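Local structure of ABC-type branched-chain amino acid transport systems periplasmic component-like protein (Thermomonospora curvata, 4N03) at residues A[178-183]-A[254-259]; A[129-134]-A[311-316]. The protein probably serves as the substrate-binding component of an ABC transporter, holding a fatty acid, here palmitic acid, between the two lobes of a periplasmic binding protein fold. One frame throughout, in Å; residues are numbered along the deposited sequence.

Interaction 1: A[178-183]-A[254-259]; sequences GDYGGS and SNSAYS. With PLM (palmitic acid), chain B.
Y180 reaches from segment 178-183 to the type I turn S254-A257, and nearly all of the contact is made by the end of its ring. CB of S254 lies in the ring plane at the edge, 3.4 Å from Y180 OH and 3.7 Å from Y180 CE1. S256 comes in obliquely, its OG 3.2 Å from Y180 OH. One face of the ring carries the head of palmitic acid, with PLM C2 3.6 Å from Y180 CD2; on the turn, S256 CB meets PLM C4, also at 3.6 Å. The ring gets there because CG stands anti to the backbone N (chi1 160°), which throws it off the helix toward the turn. A second shell fixes the polar ends: Y180 OH is hydrogen-bonded to A230 O, S254 OG to S229 OG and S256 OG to Y46 OH. The turn itself is closed by A257 N bonding S254 O at 3.1 Å. Replacing Y180 with an alanine would probably leave A230 O without this hydroxyl partner and open a gap between S254, S256 and the fatty acid head. The contact thus divides its work: the Y180 ring face and the S256 methylene meet the first carbons of the ligand, S254 CB packs on the tyrosine edge, and the buried hydroxyls are satisfied by protein groups, consistent with a pocket wall built for an acyl chain.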
loop_
_atom_site.group_PDB
_atom_site.type_symbol
_atom_site.label_atom_id
_atom_site.label_comp_id
_atom_site.label_asym_id
_atom_site.label_seq_id
_atom_site.Cartn_x
_atom_site.Cartn_y
_atom_site.Cartn_z
ATOM N N GLY A 178 -15.852 3.116 3.109
ATOM C CA GLY A 178 -15.147 4.296 2.686
ATOM C C GLY A 178 -14.058 4.016 1.644
ATOM O O GLY A 178 -14.134 3.058 0.892
ATOM N N ASP A 179 -13.064 4.881 1.614
ATOM C CA ASP A 179 -12.096 4.963 0.520
ATOM C C ASP A 179 -11.399 3.695 0.145
ATOM O O ASP A 179 -11.090 3.464 -1.026
ATOM C CB ASP A 179 -10.902 5.913 0.945
ATOM C CG ASP A 179 -11.177 7.348 0.722
ATOM O OD1 ASP A 179 -12.307 7.726 0.289
ATOM O OD2 ASP A 179 -10.315 8.154 0.985
ATOM N N TYR A 180 -11.001 2.898 1.145
ATOM C CA TYR A 180 -10.234 1.669 0.869
ATOM C C TYR A 180 -11.207 0.578 0.399
ATOM O O TYR A 180 -11.168 0.171 -0.765
ATOM C CB TYR A 180 -9.424 1.256 2.114
ATOM C CG TYR A 180 -8.960 -0.172 2.186
ATOM C CD1 TYR A 180 -8.668 -0.943 1.077
ATOM C CD2 TYR A 180 -8.742 -0.758 3.423
ATOM C CE1 TYR A 180 -8.218 -2.256 1.189
ATOM C CE2 TYR A 180 -8.246 -2.042 3.551
ATOM C CZ TYR A 180 -7.994 -2.789 2.455
ATOM O OH TYR A 180 -7.502 -4.086 2.551
ATOM N N GLY A 181 -12.069 0.093 1.279
ATOM C CA GLY A 181 -12.925 -1.006 0.895
ATOM C C GLY A 181 -13.860 -0.671 -0.234
ATOM O O GLY A 181 -14.150 -1.509 -1.058
ATOM N N GLY A 182 -14.332 0.584 -0.247
ATOM C CA GLY A 182 -15.239 1.036 -1.295
ATOM C C GLY A 182 -14.580 1.084 -2.645
ATOM O O GLY A 182 -15.220 0.807 -3.659
ATOM N N SER A 183 -13.299 1.439 -2.711
ATOM C CA SER A 183 -12.575 1.412 -3.971
ATOM C C SER A 183 -12.395 -0.014 -4.453
ATOM O O SER A 183 -12.596 -0.333 -5.614
ATOM C CB SER A 183 -11.265 2.160 -3.836
ATOM O OG SER A 183 -10.468 2.097 -4.992
ATOM N N SER A 254 -7.476 -7.864 -0.510
ATOM C CA SER A 254 -6.719 -6.725 -0.911
ATOM C C SER A 254 -5.316 -6.804 -0.233
ATOM O O SER A 254 -5.051 -7.631 0.618
ATOM C CB SER A 254 -7.433 -5.438 -0.545
ATOM O OG SER A 254 -8.673 -5.291 -1.221
ATOM N N ASN A 255 -4.453 -5.879 -0.641
ATOM C CA ASN A 255 -3.025 -6.072 -0.392
ATOM C C ASN A 255 -2.587 -6.054 1.047
ATOM O O ASN A 255 -1.500 -6.545 1.367
ATOM C CB ASN A 255 -2.161 -5.133 -1.246
ATOM C CG ASN A 255 -2.311 -3.667 -0.897
ATOM O OD1 ASN A 255 -2.485 -3.325 0.254
ATOM N ND2 ASN A 255 -2.187 -2.801 -1.906
ATOM N N SER A 256 -3.409 -5.534 1.948
ATOM C CA SER A 256 -3.049 -5.386 3.356
ATOM C C SER A 256 -3.805 -6.332 4.256
ATOM O O SER A 256 -3.666 -6.253 5.495
ATOM C CB SER A 256 -3.251 -3.960 3.835
ATOM O OG SER A 256 -4.627 -3.628 3.837
ATOM N N ALA A 257 -4.553 -7.268 3.700
ATOM C CA ALA A 257 -5.397 -8.185 4.470
ATOM C C ALA A 257 -4.594 -9.419 4.935
ATOM O O ALA A 257 -5.065 -10.546 4.802
ATOM C CB ALA A 257 -6.635 -8.586 3.672
ATOM N N TYR A 258 -3.388 -9.209 5.463
ATOM C CA TYR A 258 -2.451 -10.272 5.852
ATOM C C TYR A 258 -1.229 -9.639 6.464
ATOM O O TYR A 258 -0.771 -8.619 6.031
ATOM C CB TYR A 258 -2.050 -11.094 4.616
ATOM C CG TYR A 258 -0.999 -12.087 4.932
ATOM C CD1 TYR A 258 -1.298 -13.183 5.725
ATOM C CD2 TYR A 258 0.283 -11.989 4.436
ATOM C CE1 TYR A 258 -0.289 -14.093 6.082
ATOM C CE2 TYR A 258 1.265 -12.921 4.765
ATOM C CZ TYR A 258 0.954 -13.973 5.568
ATOM O OH TYR A 258 1.910 -14.924 5.916
ATOM N N SER A 259 -0.690 -10.298 7.498
ATOM C CA SER A 259 0.647 -10.058 8.037
ATOM C C SER A 259 1.214 -11.432 8.359
ATOM O O SER A 259 0.501 -12.330 8.775
ATOM C CB SER A 259 0.534 -9.227 9.322
ATOM O OG SER A 259 -0.106 -9.996 10.341
HETATM C C1 PLM B . -6.053 1.725 3.436
HETATM O O1 PLM B . -5.877 2.026 2.226
HETATM O O2 PLM B . -6.601 2.467 4.280
HETATM C C2 PLM B . -5.413 0.458 3.954
HETATM C C3 PLM B . -3.887 0.789 4.256
HETATM C C4 PLM B . -3.065 -0.439 4.575
HETATM C C5 PLM B . -1.652 -0.115 4.919
HETATM C C6 PLM B . -0.670 -1.280 5.167
HETATM C C7 PLM B . 0.041 -1.658 3.874
HETATM C C8 PLM B . 0.884 -2.902 3.930
HETATM C C9 PLM B . 1.825 -3.104 2.756
HETATM C CA PLM B . 1.237 -3.907 1.572
HETATM C CB PLM B . 2.220 -3.752 0.343
HETATM C CC PLM B . 1.463 -3.269 -0.929
HETATM C CD PLM B . 2.342 -2.598 -1.964
HETATM C CE PLM B . 1.654 -2.072 -3.217
HETATM C CF PLM B . 2.460 -0.918 -3.834
HETATM C CG PLM B . 3.575 -1.352 -4.769
#

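Interaction 2: A[129-134]-A[311-316]; sequences SAWTTA and VVNGYG. With PLM (palmitic acid), chain B.
The indole of W131 is sandwiched at its rim: the carbonyl carbon of S129 lies 3.7 Å above one face, PLM CE lies 3.6 Å from the plane on the opposite face, and N313 OD1 sits at the edge, in plane. This is one lobe of the periplasmic binding protein fold, where the loop leaving strand 126-129 meets helix 309-330 beside the ligand tail. The edge contact runs from N313 OD1 to W131 CZ2 at 3.6 Å, so the amide oxygen faces ring C-H groups, with ring and amide planes 63° apart. The N313 side chain leaves the helix extended, CG opposite the backbone N, and this lets the amide bridge two residues of the loop, its oxygen at W131 and its nitrogen at S129. W131 NE1 is hydrogen-bonded to T144 OG1, a bond that helps fix the indole's rotation. The one hydrogen bond across the contact is short but bent: N313 ND2 donates to S129 OG over 2.7 Å at an N-H...O angle of 141°, the serine oxygen lying only 5° out of the amide plane.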
loop_
_atom_site.group_PDB
_atom_site.type_symbol
_atom_site.label_atom_id
_atom_site.label_comp_id
_atom_site.label_asym_id
_atom_site.label_seq_id
_atom_site.Cartn_x
_atom_site.Cartn_y
_atom_site.Cartn_z
ATOM N N SER A 129 0.847 4.962 1.818
ATOM C CA SER A 129 0.595 3.479 1.797
ATOM C C SER A 129 -0.925 3.320 1.904
ATOM O O SER A 129 -1.550 3.189 2.951
ATOM C CB SER A 129 1.345 2.753 2.897
ATOM O OG SER A 129 2.729 2.901 2.751
ATOM N N ALA A 130 -1.551 3.508 0.746
ATOM C CA ALA A 130 -2.952 3.680 0.546
ATOM C C ALA A 130 -3.187 3.724 -0.964
ATOM O O ALA A 130 -2.435 4.379 -1.668
ATOM C CB ALA A 130 -3.423 4.952 1.163
ATOM N N TRP A 131 -4.158 3.001 -1.438
ATOM C CA TRP A 131 -4.313 2.802 -2.861
ATOM C C TRP A 131 -5.723 3.075 -3.400
ATOM O O TRP A 131 -6.107 2.581 -4.429
ATOM C CB TRP A 131 -3.749 1.425 -3.257
ATOM C CG TRP A 131 -2.286 1.348 -2.987
ATOM C CD1 TRP A 131 -1.354 1.877 -3.779
ATOM C CD2 TRP A 131 -1.592 0.882 -1.799
ATOM N NE1 TRP A 131 -0.101 1.752 -3.232
ATOM C CE2 TRP A 131 -0.236 1.170 -1.980
ATOM C CE3 TRP A 131 -1.992 0.295 -0.603
ATOM C CZ2 TRP A 131 0.735 0.843 -1.027
ATOM C CZ3 TRP A 131 -1.038 -0.034 0.322
ATOM C CH2 TRP A 131 0.305 0.233 0.108
ATOM N N THR A 132 -6.474 3.893 -2.676
ATOM C CA THR A 132 -7.736 4.330 -3.184
ATOM C C THR A 132 -7.572 5.257 -4.388
ATOM O O THR A 132 -6.699 6.110 -4.458
ATOM C CB THR A 132 -8.527 5.034 -2.075
ATOM O OG1 THR A 132 -9.825 5.372 -2.575
ATOM C CG2 THR A 132 -7.890 6.307 -1.569
ATOM N N THR A 133 -8.552 5.185 -5.306
ATOM C CA THR A 133 -8.657 6.132 -6.401
ATOM C C THR A 133 -8.995 7.528 -5.891
ATOM O O THR A 133 -8.766 8.505 -6.612
ATOM C CB THR A 133 -9.728 5.684 -7.392
ATOM O OG1 THR A 133 -10.956 5.444 -6.694
ATOM C CG2 THR A 133 -9.303 4.413 -8.068
ATOM N N ALA A 134 -9.462 7.644 -4.648
ATOM C CA ALA A 134 -9.737 8.941 -4.102
ATOM C C ALA A 134 -8.501 9.802 -3.950
ATOM O O ALA A 134 -8.604 10.990 -3.731
ATOM C CB ALA A 134 -10.505 8.812 -2.804
ATOM N N VAL A 311 7.919 -4.093 4.399
ATOM C CA VAL A 311 9.328 -3.749 4.268
ATOM C C VAL A 311 9.616 -3.279 2.826
ATOM O O VAL A 311 10.303 -2.296 2.605
ATOM C CB VAL A 311 10.241 -4.918 4.707
ATOM C CG1 VAL A 311 11.716 -4.586 4.455
ATOM C CG2 VAL A 311 10.016 -5.254 6.183
ATOM N N VAL A 312 9.152 -4.064 1.866
ATOM C CA VAL A 312 9.334 -3.708 0.456
ATOM C C VAL A 312 8.710 -2.339 0.148
ATOM O O VAL A 312 9.318 -1.488 -0.453
ATOM C CB VAL A 312 8.734 -4.795 -0.489
ATOM C CG1 VAL A 312 9.082 -4.469 -1.928
ATOM C CG2 VAL A 312 9.270 -6.167 -0.146
ATOM N N ASN A 313 7.484 -2.145 0.623
ATOM C CA ASN A 313 6.766 -0.917 0.403
ATOM C C ASN A 313 7.468 0.293 0.972
ATOM O O ASN A 313 7.592 1.329 0.324
ATOM C CB ASN A 313 5.349 -1.038 0.987
ATOM C CG ASN A 313 4.511 0.202 0.754
ATOM O OD1 ASN A 313 4.295 0.658 -0.399
ATOM N ND2 ASN A 313 4.029 0.730 1.795
ATOM N N GLY A 314 7.978 0.156 2.211
ATOM C CA GLY A 314 8.660 1.299 2.793
ATOM C C GLY A 314 9.981 1.591 2.121
ATOM O O GLY A 314 10.319 2.753 1.917
ATOM N N TYR A 315 10.783 0.575 1.832
ATOM C CA TYR A 315 12.057 0.817 1.186
ATOM C C TYR A 315 11.824 1.495 -0.162
ATOM O O TYR A 315 12.518 2.417 -0.519
ATOM C CB TYR A 315 12.788 -0.515 1.023
ATOM C CG TYR A 315 14.295 -0.415 0.917
ATOM C CD1 TYR A 315 15.042 -0.052 2.007
ATOM C CD2 TYR A 315 14.916 -0.694 -0.238
ATOM C CE1 TYR A 315 16.463 -0.047 1.965
ATOM C CE2 TYR A 315 16.306 -0.670 -0.320
ATOM C CZ TYR A 315 17.057 -0.299 0.772
ATOM O OH TYR A 315 18.464 -0.352 0.694
ATOM N N GLY A 316 10.821 1.026 -0.894
ATOM C CA GLY A 316 10.474 1.644 -2.160
ATOM C C GLY A 316 10.044 3.081 -2.048
ATOM O O GLY A 316 10.398 3.890 -2.920
HETATM C C1 PLM B . -6.053 1.725 3.436
HETATM O O1 PLM B . -5.877 2.026 2.226
HETATM O O2 PLM B . -6.601 2.467 4.280
HETATM C C2 PLM B . -5.413 0.458 3.954
HETATM C C3 PLM B . -3.887 0.789 4.256
HETATM C C4 PLM B . -3.065 -0.439 4.575
HETATM C C5 PLM B . -1.652 -0.115 4.919
HETATM C C6 PLM B . -0.670 -1.280 5.167
HETATM C C7 PLM B . 0.041 -1.658 3.874
HETATM C C8 PLM B . 0.884 -2.902 3.930
HETATM C C9 PLM B . 1.825 -3.104 2.756
HETATM C CA PLM B . 1.237 -3.907 1.572
HETATM C CB PLM B . 2.220 -3.752 0.343
HETATM C CC PLM B . 1.463 -3.269 -0.929
HETATM C CD PLM B . 2.342 -2.598 -1.964
HETATM C CE PLM B . 1.654 -2.072 -3.217
HETATM C CF PLM B . 2.460 -0.918 -3.834
HETATM C CG PLM B . 3.575 -1.352 -4.769
#

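Overall arrangement
Both contacts are buried and line the same ligand. Y180 and S256 of interaction 1 lie at the head of palmitic acid and W131 of interaction 2 farther along, but N255 also brings interaction 1 to the tail, and S129 and A130 bring interaction 2 to the head. Segment 254-259 follows a strand of the seven-stranded mixed sheet and 129-134 one of the four-stranded parallel sheet, so the fatty acid is held between two lobes. Interaction 1 joins its segments mainly through ring and methylene contacts, whereas an amide-to-hydroxyl bond spans interaction 2. Their centres are 12 Å apart, yet D179 O and T132 OG1 approach to 2.8 Å in a probable hydrogen bond, and N255 ND2 packs 3.4 Å from W131 CE3.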